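Long-range contacts in arylmalonate decarboxylase (Bordetella bronchiseptica, PDB 3IP8), which catalyses the decarboxylation of 2-aryl-2-methylmalonates to 2-arylpropionates with release of carbon dioxide: residues I9-P14 with S71-S76; P21-R26 with G190-D195; L38-V43 with T154-M159; D49-S54 with T75-Y80; H58-Q63 with E95-P100. One frame throughout, in Å; residues are numbered along the deposited sequence.

In the fold
From the N terminus, contact 1 sets strand 9-13 beside strand 69-72 in the first parallel sheet. Contact 2 closes the longest loop, joining helix 23-27 to the loop after strand 183-187 of the second sheet. Within that loop lies contact 3, which ties the stretch after strand 33-37 to the one after strand 144-150; contacts 2 and 3 thus bridge the two halves of the fold. Contacts 4 and 5 lie inside contact 3 and cross each other, joining helices on the first half. Contact 1 crosses contacts 2, 3 and 5 and shares Thr-75 and Ser-76 with contact 4. Contacts 1 to 4 all reach benzylphosphonate.

Contact 1. Residues I9-P14 with S71-S76; sequences IGMIVP and SLMGTS. With B85 (benzylphosphonic acid), chain B.
Met-11 pairs with Ser-71 and Ile-12 with Leu-72 where strands 9-13 and 69-72 run parallel, the directions of their touching parts only 11° apart. Ser-71 uses both its backbone groups: its N donates to Gly-10 O and its O accepts from Ile-12 N, both at 2.9 Å. One more rung, Met-73 N to Ile-12 O at 2.8 Å, carries the ladder past the end of strand 69-72, where Met-73 centres an inverse gamma turn.

On the Met-11 and Ser-71 face, the extended chain of Met-11 meets Met-73, whose CG lies 3.6 Å from Met-11 CG. Bends at chi2 (-78°) and chi3 (-73°) keep the sulfur and methyl of Met-73 against the end of Met-11. The other face holds Ile-12 CG2 against Leu-72 CD1 (3.8 Å).

Beyond the strands both segments reach the benzylphosphonate pocket. Pro-14 CG rests 3.5 Å from C4 of the benzylphosphonate ring, while Ser-76 N donates to its O10 at 2.7 Å.

Helix 211-223 packs on Met-11 through Phe-216, helix 55-64 lies over Ile-12 on the other side of the sheet, and strand 33-37 bonds to the remaining edge of strand 9-13.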
# COMPACT_ATOMS: atom_id res chain seq x y z
N ILE A 9 -1.83 -15.80 5.22
CA ILE A 9 -2.24 -14.65 4.44
C ILE A 9 -1.52 -14.65 3.10
O ILE A 9 -0.29 -14.71 3.05
CB ILE A 9 -1.96 -13.36 5.21
CG1 ILE A 9 -2.86 -13.29 6.45
CG2 ILE A 9 -2.17 -12.13 4.32
CD1 ILE A 9 -2.36 -12.33 7.53
N GLY A 10 -2.29 -14.61 2.01
CA GLY A 10 -1.73 -14.59 0.67
C GLY A 10 -1.68 -13.18 0.13
O GLY A 10 -2.60 -12.36 0.33
N MET A 11 -0.60 -12.88 -0.59
CA MET A 11 -0.39 -11.55 -1.15
C MET A 11 -0.03 -11.62 -2.62
O MET A 11 0.88 -12.34 -3.01
CB MET A 11 0.69 -10.82 -0.34
CG MET A 11 0.21 -10.46 1.05
SD MET A 11 1.50 -9.68 2.04
CE MET A 11 0.47 -8.93 3.31
N ILE A 12 -0.80 -10.92 -3.44
CA ILE A 12 -0.46 -10.74 -4.85
C ILE A 12 0.44 -9.51 -4.91
O ILE A 12 0.03 -8.40 -4.52
CB ILE A 12 -1.71 -10.51 -5.70
CG1 ILE A 12 -2.73 -11.63 -5.50
CG2 ILE A 12 -1.35 -10.39 -7.17
CD1 ILE A 12 -4.07 -11.31 -6.16
N VAL A 13 1.67 -9.68 -5.41
CA VAL A 13 2.63 -8.58 -5.41
C VAL A 13 3.02 -8.21 -6.84
O VAL A 13 3.07 -9.07 -7.70
CB VAL A 13 3.90 -8.94 -4.61
CG1 VAL A 13 3.54 -9.21 -3.15
CG2 VAL A 13 4.63 -10.16 -5.21
N PRO A 14 3.29 -6.93 -7.10
CA PRO A 14 3.66 -6.53 -8.46
C PRO A 14 4.90 -7.21 -9.08
O PRO A 14 4.81 -7.60 -10.24
CB PRO A 14 3.80 -5.01 -8.36
CG PRO A 14 2.77 -4.65 -7.30
CD PRO A 14 2.90 -5.78 -6.27
N SER A 71 -4.66 -10.43 -0.21
CA SER A 71 -4.57 -9.01 -0.47
C SER A 71 -3.82 -8.77 -1.77
O SER A 71 -2.76 -9.35 -2.02
CB SER A 71 -3.80 -8.28 0.65
OG SER A 71 -3.65 -6.91 0.26
N LEU A 72 -4.38 -7.89 -2.60
CA LEU A 72 -3.64 -7.38 -3.75
C LEU A 72 -2.76 -6.24 -3.27
O LEU A 72 -3.23 -5.12 -3.02
CB LEU A 72 -4.63 -6.90 -4.83
CG LEU A 72 -3.96 -6.12 -5.97
CD1 LEU A 72 -2.99 -7.03 -6.71
CD2 LEU A 72 -5.02 -5.60 -6.94
N MET A 73 -1.48 -6.56 -3.10
CA MET A 73 -0.53 -5.64 -2.48
C MET A 73 0.10 -4.71 -3.51
O MET A 73 1.32 -4.65 -3.68
CB MET A 73 0.52 -6.46 -1.70
CG MET A 73 -0.11 -7.18 -0.50
SD MET A 73 -0.39 -6.05 0.92
CE MET A 73 1.32 -5.81 1.49
N GLY A 74 -0.76 -3.97 -4.19
CA GLY A 74 -0.32 -2.93 -5.10
C GLY A 74 -1.26 -1.75 -4.93
O GLY A 74 -2.47 -1.95 -5.00
N THR A 75 -0.71 -0.58 -4.64
CA THR A 75 -1.53 0.63 -4.45
C THR A 75 -2.03 1.16 -5.80
O THR A 75 -3.25 1.18 -6.08
CB THR A 75 -0.74 1.74 -3.70
OG1 THR A 75 0.27 1.12 -2.89
CG2 THR A 75 -1.67 2.54 -2.81
N SER A 76 -1.11 1.57 -6.67
CA SER A 76 -1.54 2.15 -7.92
C SER A 76 -2.24 1.14 -8.81
O SER A 76 -3.15 1.52 -9.51
CB SER A 76 -0.38 2.85 -8.66
OG SER A 76 0.73 1.98 -8.79
C1 B85 B . 6.05 -1.14 -6.89
C2 B85 B . 6.89 -2.25 -6.58
C3 B85 B . 6.45 -3.24 -5.74
C4 B85 B . 5.11 -3.16 -5.11
C5 B85 B . 4.29 -2.08 -5.39
C6 B85 B . 4.77 -1.06 -6.28
C7 B85 B . 4.00 0.22 -6.59
P8 B85 B . 2.29 0.41 -5.94
O9 B85 B . 2.24 0.38 -4.35
O10 B85 B . 1.62 1.75 -6.52
O11 B85 B . 1.50 -0.73 -6.48

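Contact 2. Residues P21-R26 with G190-D195; sequences PADGAR and GLLTLD. With B85 (benzylphosphonic acid), chain B.
Asp-23 lies with its carboxylate against the apolar Leu-194, yet it grips the backbone of the 190-195 loop through two waters, one on each oxygen. The first water donates to Asp-23 OD2 at 2.6 Å; it also donates to Leu-191 O and accepts from Thr-193 N. A second water donates to Asp-23 OD1 at 2.8 Å and accepts from Leu-194 N.

Leu-194 fits between Asp-23 and Arg-26, its CD1 3.7 Å from Arg-26 CD. The arginine chain bends at chi3 (79°), which brings its guanidinium over the leucine, with Leu-194 CB offset toward the rim of one face. At the edge of that group Arg-26 NH2 makes a salt bridge to Asp-195 OD1 at 2.8 Å; the hydrogen bond within it is weak, bent to 121° at the hydrogen, and the guanidinium and carboxylate planes stand 79° apart.

The two segments belong to different halves of the alpha/beta fold: helix 23-27 follows the first strand of one parallel sheet, and the loop follows strand 183-187 of the other. Pro-213 of helix 211-223 touches both Asp-23 and Leu-194. Farther out, Ala-22 CB meets Leu-192 CD2. At the pocket end of the loop, Gly-190 CA comes within 3.4 Å of C3 of the benzylphosphonate ring.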
# COMPACT_ATOMS: atom_id res chain seq x y z
N PRO A 21 6.51 -9.20 0.69
CA PRO A 21 7.21 -7.94 0.93
C PRO A 21 7.95 -7.99 2.28
O PRO A 21 7.51 -8.63 3.24
CB PRO A 21 6.08 -6.90 0.89
CG PRO A 21 5.02 -7.53 0.03
CD PRO A 21 5.07 -8.99 0.40
N ALA A 22 9.09 -7.34 2.32
CA ALA A 22 10.05 -7.48 3.42
C ALA A 22 9.50 -7.03 4.78
O ALA A 22 9.97 -7.47 5.83
CB ALA A 22 11.34 -6.73 3.08
N ASP A 23 8.52 -6.14 4.78
CA ASP A 23 8.04 -5.61 6.05
C ASP A 23 7.35 -6.66 6.92
O ASP A 23 7.31 -6.52 8.14
CB ASP A 23 7.10 -4.44 5.82
CG ASP A 23 7.78 -3.26 5.19
OD1 ASP A 23 9.01 -3.27 4.97
OD2 ASP A 23 7.07 -2.30 4.90
N GLY A 24 6.79 -7.69 6.30
CA GLY A 24 6.05 -8.69 7.07
C GLY A 24 6.88 -9.31 8.19
O GLY A 24 6.38 -9.49 9.30
N ALA A 25 8.13 -9.65 7.90
CA ALA A 25 8.97 -10.32 8.89
C ALA A 25 9.34 -9.39 10.04
O ALA A 25 9.66 -9.86 11.13
CB ALA A 25 10.22 -10.91 8.23
N ARG A 26 9.30 -8.09 9.80
CA ARG A 26 9.63 -7.09 10.83
C ARG A 26 8.40 -6.72 11.66
O ARG A 26 8.45 -6.66 12.90
CB ARG A 26 10.21 -5.84 10.14
CG ARG A 26 11.59 -6.10 9.52
CD ARG A 26 12.06 -4.97 8.58
NE ARG A 26 12.59 -3.81 9.30
CZ ARG A 26 13.03 -2.69 8.72
NH1 ARG A 26 12.98 -2.52 7.39
NH2 ARG A 26 13.49 -1.70 9.49
N GLY A 190 6.54 -0.76 -3.03
CA GLY A 190 7.86 -1.30 -3.29
C GLY A 190 8.92 -0.62 -2.44
O GLY A 190 10.06 -1.07 -2.36
N LEU A 191 8.54 0.48 -1.80
CA LEU A 191 9.50 1.21 -0.97
C LEU A 191 9.72 0.49 0.36
O LEU A 191 8.79 -0.13 0.87
CB LEU A 191 8.98 2.61 -0.68
CG LEU A 191 8.70 3.50 -1.88
CD1 LEU A 191 8.02 4.78 -1.44
CD2 LEU A 191 10.01 3.82 -2.58
N LEU A 192 10.91 0.63 0.92
CA LEU A 192 11.24 0.10 2.24
C LEU A 192 11.20 1.28 3.21
O LEU A 192 12.17 2.02 3.36
CB LEU A 192 12.61 -0.60 2.23
CG LEU A 192 12.63 -1.87 1.36
CD1 LEU A 192 14.04 -2.49 1.43
CD2 LEU A 192 11.62 -2.84 1.90
N THR A 193 10.06 1.41 3.89
CA THR A 193 9.72 2.63 4.63
C THR A 193 9.77 2.52 6.15
O THR A 193 9.53 3.51 6.82
CB THR A 193 8.31 3.12 4.23
OG1 THR A 193 7.29 2.24 4.73
CG2 THR A 193 8.18 3.26 2.71
N LEU A 194 10.09 1.35 6.70
CA LEU A 194 9.88 1.13 8.11
C LEU A 194 10.81 1.95 9.00
O LEU A 194 10.43 2.28 10.12
CB LEU A 194 10.01 -0.36 8.48
CG LEU A 194 8.84 -1.25 8.04
CD1 LEU A 194 9.15 -2.68 8.47
CD2 LEU A 194 7.51 -0.76 8.64
N ASP A 195 12.01 2.29 8.52
CA ASP A 195 12.89 3.15 9.30
C ASP A 195 12.54 4.63 9.13
O ASP A 195 12.80 5.42 10.03
CB ASP A 195 14.37 2.93 8.95
CG ASP A 195 14.91 1.60 9.45
OD1 ASP A 195 14.24 0.91 10.25
OD2 ASP A 195 16.00 1.24 9.00
C1 B85 B . 6.05 -1.14 -6.89
C2 B85 B . 6.89 -2.25 -6.58
C3 B85 B . 6.45 -3.24 -5.74
C4 B85 B . 5.11 -3.16 -5.11
C5 B85 B . 4.29 -2.08 -5.39
C6 B85 B . 4.77 -1.06 -6.28
C7 B85 B . 4.00 0.22 -6.59
P8 B85 B . 2.29 0.41 -5.94
O9 B85 B . 2.24 0.38 -4.35
O10 B85 B . 1.62 1.75 -6.52
O11 B85 B . 1.50 -0.73 -6.48
O HOH W 1 7.72 -0.21 3.53
O HOH W 2 10.77 -1.12 5.21

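Contact 3. Residues L38-V43 with T154-M159; sequences LGLGSV and TGVEAM. With B85 (benzylphosphonic acid), chain B.
Val-43 and Thr-154 meet where loops from the two halves of this alpha/beta fold come together: 38-43 follows strand 33-37 of one parallel sheet, and 154-159 follows strand 144-150 of the other. Val-156 and Met-159 of the second loop line the benzylphosphonate pocket, and 38-43 packs behind them.

The direct polar link is a backbone bond from Val-43 N to Thr-154 O, 2.8 Å long and nearly straight at the hydrogen (165°). Ser-42 CA adds a CA-H...O contact to the same oxygen at 3.3 Å. The hydroxyl of Ser-42 is engaged with Thr-44.

Water supplies further links. Two molecules lie between Leu-40 O and the carboxylate of Glu-157, one near each carboxylate oxygen. A third accepts from Val-156 N at 2.9 Å and makes a weak bond to Gly-41 O.

Apolar packing centres on Val-156. Its CG2 sits 3.8 Å from Leu-40 CG and also touches Val-43 CG2. That Val-43 methyl in turn meets Met-159 CE at 3.9 Å; a bend at chi2 (-59°) turns the thioether end of Met-159 toward Val-43, while its CG lies 4.0 Å from C1 of the ligand. Gly-155 O, buried beside Val-43, has no polar partner in the model.

The two branches of Val-156 divide the work: with CG1 opposite the backbone N (chi1 174°), CG2 faces Leu-40 while CG1 lies 3.7 Å from C2 of the benzylphosphonate ring.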
# COMPACT_ATOMS: atom_id res chain seq x y z
N LEU A 38 2.98 -10.73 -10.05
CA LEU A 38 2.30 -10.40 -11.30
C LEU A 38 3.23 -10.20 -12.50
O LEU A 38 2.84 -10.42 -13.65
CB LEU A 38 1.48 -9.12 -11.11
CG LEU A 38 0.26 -9.23 -10.20
CD1 LEU A 38 -0.27 -7.84 -9.84
CD2 LEU A 38 -0.84 -10.08 -10.87
N GLY A 39 4.45 -9.76 -12.24
CA GLY A 39 5.34 -9.40 -13.33
C GLY A 39 5.08 -8.03 -13.91
O GLY A 39 5.30 -7.81 -15.10
N LEU A 40 4.66 -7.08 -13.09
CA LEU A 40 4.46 -5.72 -13.55
C LEU A 40 5.76 -5.19 -14.16
O LEU A 40 6.84 -5.30 -13.55
CB LEU A 40 4.03 -4.83 -12.38
CG LEU A 40 3.79 -3.35 -12.67
CD1 LEU A 40 2.62 -3.17 -13.65
CD2 LEU A 40 3.47 -2.62 -11.37
N GLY A 41 5.64 -4.56 -15.32
CA GLY A 41 6.78 -4.07 -16.06
C GLY A 41 7.17 -2.62 -15.81
O GLY A 41 8.32 -2.24 -16.04
N SER A 42 6.20 -1.80 -15.37
CA SER A 42 6.45 -0.40 -15.06
C SER A 42 5.30 0.11 -14.18
O SER A 42 4.18 -0.41 -14.22
CB SER A 42 6.57 0.45 -16.33
OG SER A 42 5.32 0.54 -17.00
N VAL A 43 5.61 1.12 -13.38
CA VAL A 43 4.65 1.73 -12.48
C VAL A 43 4.00 2.86 -13.26
O VAL A 43 4.21 4.04 -12.99
CB VAL A 43 5.32 2.20 -11.18
CG1 VAL A 43 4.27 2.69 -10.20
CG2 VAL A 43 6.09 1.04 -10.54
N THR A 154 9.49 5.04 -12.47
CA THR A 154 8.62 4.05 -13.11
C THR A 154 9.12 2.61 -12.97
O THR A 154 8.39 1.69 -13.32
CB THR A 154 8.41 4.33 -14.60
OG1 THR A 154 9.68 4.41 -15.26
CG2 THR A 154 7.67 5.63 -14.79
N GLY A 155 10.33 2.42 -12.47
CA GLY A 155 10.86 1.08 -12.28
C GLY A 155 10.15 0.40 -11.13
O GLY A 155 9.84 1.04 -10.12
N VAL A 156 9.87 -0.89 -11.29
CA VAL A 156 9.17 -1.67 -10.27
C VAL A 156 10.15 -2.17 -9.19
O VAL A 156 10.07 -1.80 -8.02
CB VAL A 156 8.45 -2.86 -10.92
CG1 VAL A 156 7.84 -3.76 -9.85
CG2 VAL A 156 7.40 -2.36 -11.89
N GLU A 157 11.10 -2.99 -9.60
CA GLU A 157 12.09 -3.50 -8.66
C GLU A 157 12.98 -2.36 -8.11
O GLU A 157 13.49 -2.45 -6.99
CB GLU A 157 12.91 -4.60 -9.33
CG GLU A 157 12.15 -5.93 -9.54
CD GLU A 157 11.19 -5.95 -10.74
OE1 GLU A 157 11.19 -5.01 -11.59
OE2 GLU A 157 10.43 -6.93 -10.85
N ALA A 158 13.16 -1.31 -8.91
CA ALA A 158 13.94 -0.14 -8.53
C ALA A 158 13.47 0.50 -7.21
O ALA A 158 14.26 1.14 -6.48
CB ALA A 158 13.91 0.89 -9.65
N MET A 159 12.19 0.34 -6.90
CA MET A 159 11.63 0.98 -5.70
C MET A 159 12.34 0.56 -4.42
O MET A 159 12.51 1.37 -3.50
CB MET A 159 10.13 0.64 -5.59
CG MET A 159 9.25 1.20 -6.69
SD MET A 159 9.31 3.01 -6.80
CE MET A 159 8.13 3.25 -8.13
C1 B85 B . 6.05 -1.14 -6.89
C2 B85 B . 6.89 -2.25 -6.58
C3 B85 B . 6.45 -3.24 -5.74
C4 B85 B . 5.11 -3.16 -5.11
C5 B85 B . 4.29 -2.08 -5.39
C6 B85 B . 4.77 -1.06 -6.28
C7 B85 B . 4.00 0.22 -6.59
P8 B85 B . 2.29 0.41 -5.94
O9 B85 B . 2.24 0.38 -4.35
O10 B85 B . 1.62 1.75 -6.52
O11 B85 B . 1.50 -0.73 -6.48
O HOH W 3 8.31 -7.42 -12.49
O HOH W 4 9.66 -4.73 -13.91
O HOH W 5 10.80 -2.17 -13.76

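Contact 4. Residues D49-S54 with T75-Y80; sequences DAVIES and TSLSFY. With B85 (benzylphosphonic acid), chain B.
Ile-52 lies alongside Leu-77, the two side chains pointing opposite ways, with Ile-52 CD1 3.9 Å from Leu-77 CD2. This packing sets helix 45-51 against the short helix 76-79, directly after strand 69-72, in the half of the alpha/beta fold built on the sheet of strand 9-13; Thr-75 and Ser-76 bind the phosphonate. Val-51 comes in at about a right angle, its CG2 touching the same leucine methyl at 4.0 Å.

Tyr-80 makes the polar link of the contact. Its chi1 of 79°, with CG between the backbone N and carbonyl carbon, sends the ring across to the 49-54 segment. There Tyr-80 OH donates to Asp-49 OD1 at 2.7 Å, approaching nearly along the C-O axis, with the carboxylate turned 49° from the ring. The phenol oxygen also lies 3.6 Å from Ile-52 CG2. Tyr-48 packs edge-to-face with this ring and bonds through its own hydroxyl to Ser-76 OG.

Leu-77 O, buried here without a polar partner in the model, has Ile-52 CD1 3.5 Å away.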
# COMPACT_ATOMS: atom_id res chain seq x y z
N ASP A 49 -2.17 -2.10 -17.09
CA ASP A 49 -3.11 -2.73 -18.01
C ASP A 49 -2.60 -4.09 -18.45
O ASP A 49 -3.40 -4.96 -18.78
CB ASP A 49 -3.33 -1.88 -19.26
CG ASP A 49 -4.25 -0.68 -19.03
OD1 ASP A 49 -4.87 -0.55 -17.94
OD2 ASP A 49 -4.37 0.14 -19.98
N ALA A 50 -1.27 -4.27 -18.47
CA ALA A 50 -0.69 -5.53 -18.98
C ALA A 50 -0.81 -6.67 -17.99
O ALA A 50 -0.69 -7.82 -18.39
CB ALA A 50 0.78 -5.33 -19.36
N VAL A 51 -1.03 -6.36 -16.71
CA VAL A 51 -1.17 -7.42 -15.70
C VAL A 51 -2.48 -7.44 -14.93
O VAL A 51 -2.77 -8.42 -14.24
CB VAL A 51 0.00 -7.42 -14.68
CG1 VAL A 51 1.35 -7.60 -15.40
CG2 VAL A 51 0.00 -6.16 -13.81
N ILE A 52 -3.28 -6.37 -15.02
CA ILE A 52 -4.43 -6.25 -14.13
C ILE A 52 -5.44 -7.41 -14.31
O ILE A 52 -6.10 -7.81 -13.35
CB ILE A 52 -5.10 -4.86 -14.31
CG1 ILE A 52 -6.08 -4.57 -13.17
CG2 ILE A 52 -5.77 -4.77 -15.68
CD1 ILE A 52 -5.39 -4.39 -11.83
N GLU A 53 -5.55 -7.94 -15.52
CA GLU A 53 -6.54 -9.00 -15.77
C GLU A 53 -6.17 -10.35 -15.18
O GLU A 53 -6.97 -11.28 -15.19
CB GLU A 53 -6.78 -9.18 -17.27
CG GLU A 53 -7.28 -7.92 -17.93
CD GLU A 53 -7.14 -7.95 -19.44
OE1 GLU A 53 -5.99 -8.00 -19.91
OE2 GLU A 53 -8.18 -7.90 -20.14
N SER A 54 -4.93 -10.46 -14.71
CA SER A 54 -4.44 -11.69 -14.12
C SER A 54 -4.57 -11.71 -12.61
O SER A 54 -4.21 -12.69 -11.96
CB SER A 54 -2.97 -11.91 -14.50
OG SER A 54 -2.13 -10.98 -13.84
N THR A 75 -0.71 -0.58 -4.64
CA THR A 75 -1.53 0.63 -4.45
C THR A 75 -2.03 1.16 -5.80
O THR A 75 -3.25 1.18 -6.08
CB THR A 75 -0.74 1.74 -3.70
OG1 THR A 75 0.27 1.12 -2.89
CG2 THR A 75 -1.67 2.54 -2.81
N SER A 76 -1.11 1.57 -6.67
CA SER A 76 -1.54 2.15 -7.92
C SER A 76 -2.24 1.14 -8.81
O SER A 76 -3.15 1.52 -9.51
CB SER A 76 -0.38 2.85 -8.66
OG SER A 76 0.73 1.98 -8.79
N LEU A 77 -1.87 -0.14 -8.77
CA LEU A 77 -2.62 -1.16 -9.50
C LEU A 77 -4.09 -1.18 -9.13
O LEU A 77 -4.95 -1.52 -9.95
CB LEU A 77 -2.02 -2.54 -9.19
CG LEU A 77 -1.01 -3.04 -10.20
CD1 LEU A 77 -0.33 -4.28 -9.65
CD2 LEU A 77 -1.67 -3.30 -11.53
N SER A 78 -4.37 -0.85 -7.87
CA SER A 78 -5.75 -0.87 -7.39
C SER A 78 -6.46 0.47 -7.42
O SER A 78 -7.70 0.50 -7.38
CB SER A 78 -5.90 -1.58 -6.02
OG SER A 78 -5.05 -1.02 -4.99
N PHE A 79 -5.72 1.58 -7.48
CA PHE A 79 -6.40 2.90 -7.51
C PHE A 79 -6.46 3.60 -8.88
O PHE A 79 -7.18 4.59 -9.06
CB PHE A 79 -5.88 3.88 -6.42
CG PHE A 79 -4.50 4.44 -6.66
CD1 PHE A 79 -4.19 5.21 -7.78
CD2 PHE A 79 -3.52 4.25 -5.69
CE1 PHE A 79 -2.91 5.70 -7.97
CE2 PHE A 79 -2.26 4.74 -5.85
CZ PHE A 79 -1.94 5.48 -6.99
N TYR A 80 -5.73 3.07 -9.86
CA TYR A 80 -5.52 3.87 -11.06
C TYR A 80 -6.75 4.11 -11.90
O TYR A 80 -6.74 5.01 -12.73
CB TYR A 80 -4.40 3.31 -11.94
CG TYR A 80 -4.71 2.12 -12.84
CD1 TYR A 80 -4.68 2.27 -14.24
CD2 TYR A 80 -4.96 0.86 -12.32
CE1 TYR A 80 -4.89 1.17 -15.08
CE2 TYR A 80 -5.16 -0.25 -13.16
CZ TYR A 80 -5.13 -0.08 -14.53
OH TYR A 80 -5.31 -1.18 -15.34
C1 B85 B . 6.05 -1.14 -6.89
C2 B85 B . 6.89 -2.25 -6.58
C3 B85 B . 6.45 -3.24 -5.74
C4 B85 B . 5.11 -3.16 -5.11
C5 B85 B . 4.29 -2.08 -5.39
C6 B85 B . 4.77 -1.06 -6.28
C7 B85 B . 4.00 0.22 -6.59
P8 B85 B . 2.29 0.41 -5.94
O9 B85 B . 2.24 0.38 -4.35
O10 B85 B . 1.62 1.75 -6.52
O11 B85 B . 1.50 -0.73 -6.48

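Contact 5. Residues H58-Q63 with E95-P100; sequences HARRLQ and EATGLP
Arg-60 and Ala-96 meet in two ways: the guanidinium has the Ala-96 methyl over one face and the Ala-96 carbonyl oxygen at its edge. Extended from CG to NE, the arginine chain carries NE to the end of helix 83-97, where Arg-60 NE donates to Ala-96 O at 3.2 Å. That bond is fairly straight (162°) but arrives from above the carbonyl plane, about 36° out of it. Ala-96 CB lies 3.7 Å from Arg-60 NH2.

One turn on, Gln-63 stretches its amide over Thr-97, with OE1 3.4 Å from Thr-97 CB. A water donates to both Gln-63 OE1 and Ala-96 O, giving that carbonyl a second donor. Gln-63 CB rests on Leu-99 CD1 (3.8 Å).

Thr-97 itself is turned with its methyl into the other helix, CG2 3.8 Å from Ala-59 CB. Its hydroxyl serves its own chain: OG1 accepts from Leu-99 N at 3.0 Å in an ST turn and is also bonded to Met-93 O. Gly-98, with positive phi, ends the helix within that turn.

Helix 55-64 thereby meets the close of helix 83-97 beside the first sheet. Leu-62 packs on strands 9-13, 33-37 and 69-72, and Leu-99 touches Val-70 just before strand 101-103 begins.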
# COMPACT_ATOMS: atom_id res chain seq x y z
N HIS A 58 -4.29 -14.94 -9.96
CA HIS A 58 -3.29 -15.01 -8.89
C HIS A 58 -3.94 -15.22 -7.53
O HIS A 58 -3.36 -15.84 -6.64
CB HIS A 58 -2.39 -13.79 -8.92
CG HIS A 58 -1.30 -13.89 -9.93
ND1 HIS A 58 -0.03 -14.39 -9.63
CD2 HIS A 58 -1.26 -13.59 -11.26
CE1 HIS A 58 0.71 -14.38 -10.71
NE2 HIS A 58 -0.00 -13.90 -11.72
N ALA A 59 -5.13 -14.65 -7.34
CA ALA A 59 -5.89 -14.88 -6.12
C ALA A 59 -6.19 -16.37 -6.00
O ALA A 59 -6.01 -16.97 -4.94
CB ALA A 59 -7.19 -14.05 -6.12
N ARG A 60 -6.63 -16.97 -7.10
CA ARG A 60 -6.85 -18.42 -7.12
C ARG A 60 -5.59 -19.24 -6.88
O ARG A 60 -5.65 -20.27 -6.20
CB ARG A 60 -7.49 -18.84 -8.43
CG ARG A 60 -8.93 -18.41 -8.55
CD ARG A 60 -9.59 -19.14 -9.69
NE ARG A 60 -11.03 -18.93 -9.72
CZ ARG A 60 -11.71 -18.65 -10.83
NH1 ARG A 60 -11.06 -18.58 -11.98
NH2 ARG A 60 -13.02 -18.47 -10.78
N ARG A 61 -4.45 -18.82 -7.43
CA ARG A 61 -3.20 -19.52 -7.18
C ARG A 61 -2.90 -19.53 -5.68
O ARG A 61 -2.43 -20.53 -5.12
CB ARG A 61 -2.02 -18.85 -7.90
CG ARG A 61 -1.99 -18.95 -9.40
CD ARG A 61 -0.64 -18.47 -9.91
NE ARG A 61 -0.64 -18.28 -11.36
CZ ARG A 61 0.45 -18.07 -12.09
NH1 ARG A 61 1.65 -18.02 -11.51
NH2 ARG A 61 0.35 -17.91 -13.41
N LEU A 62 -3.14 -18.40 -5.04
CA LEU A 62 -2.83 -18.29 -3.62
C LEU A 62 -3.80 -19.16 -2.83
O LEU A 62 -3.40 -19.84 -1.89
CB LEU A 62 -2.89 -16.82 -3.17
CG LEU A 62 -1.70 -15.98 -3.67
CD1 LEU A 62 -2.03 -14.50 -3.55
CD2 LEU A 62 -0.45 -16.30 -2.89
N GLN A 63 -5.07 -19.16 -3.23
CA GLN A 63 -6.04 -20.02 -2.56
C GLN A 63 -5.61 -21.49 -2.69
O GLN A 63 -5.70 -22.26 -1.74
CB GLN A 63 -7.44 -19.83 -3.15
CG GLN A 63 -8.47 -20.76 -2.52
CD GLN A 63 -9.78 -20.74 -3.27
OE1 GLN A 63 -9.87 -20.18 -4.36
NE2 GLN A 63 -10.81 -21.35 -2.69
N GLU A 95 -15.32 -13.42 -5.19
CA GLU A 95 -16.22 -14.33 -5.90
C GLU A 95 -15.47 -15.51 -6.49
O GLU A 95 -16.00 -16.63 -6.54
CB GLU A 95 -16.98 -13.59 -7.00
CG GLU A 95 -18.05 -12.66 -6.47
CD GLU A 95 -18.80 -11.95 -7.58
OE1 GLU A 95 -18.45 -12.16 -8.76
OE2 GLU A 95 -19.74 -11.19 -7.27
N ALA A 96 -14.25 -15.28 -6.93
CA ALA A 96 -13.46 -16.32 -7.56
C ALA A 96 -12.88 -17.31 -6.56
O ALA A 96 -12.58 -18.45 -6.93
CB ALA A 96 -12.36 -15.72 -8.42
N THR A 97 -12.68 -16.88 -5.32
CA THR A 97 -11.96 -17.70 -4.34
C THR A 97 -12.81 -18.16 -3.15
O THR A 97 -12.48 -19.15 -2.49
CB THR A 97 -10.75 -16.95 -3.75
OG1 THR A 97 -11.20 -15.78 -3.04
CG2 THR A 97 -9.78 -16.54 -4.84
N GLY A 98 -13.86 -17.42 -2.84
CA GLY A 98 -14.62 -17.65 -1.62
C GLY A 98 -13.83 -17.25 -0.38
O GLY A 98 -14.20 -17.63 0.73
N LEU A 99 -12.75 -16.49 -0.57
CA LEU A 99 -11.93 -16.00 0.54
C LEU A 99 -12.21 -14.52 0.80
O LEU A 99 -12.59 -13.78 -0.11
CB LEU A 99 -10.44 -16.14 0.21
CG LEU A 99 -9.88 -17.53 -0.04
CD1 LEU A 99 -8.41 -17.45 -0.38
CD2 LEU A 99 -10.08 -18.38 1.19
N PRO A 100 -12.03 -14.07 2.06
CA PRO A 100 -11.98 -12.62 2.29
C PRO A 100 -10.79 -12.03 1.51
O PRO A 100 -9.68 -12.57 1.59
CB PRO A 100 -11.72 -12.51 3.80
CG PRO A 100 -12.12 -13.86 4.36
CD PRO A 100 -11.80 -14.85 3.28
O HOH W 6 -12.22 -21.15 -5.83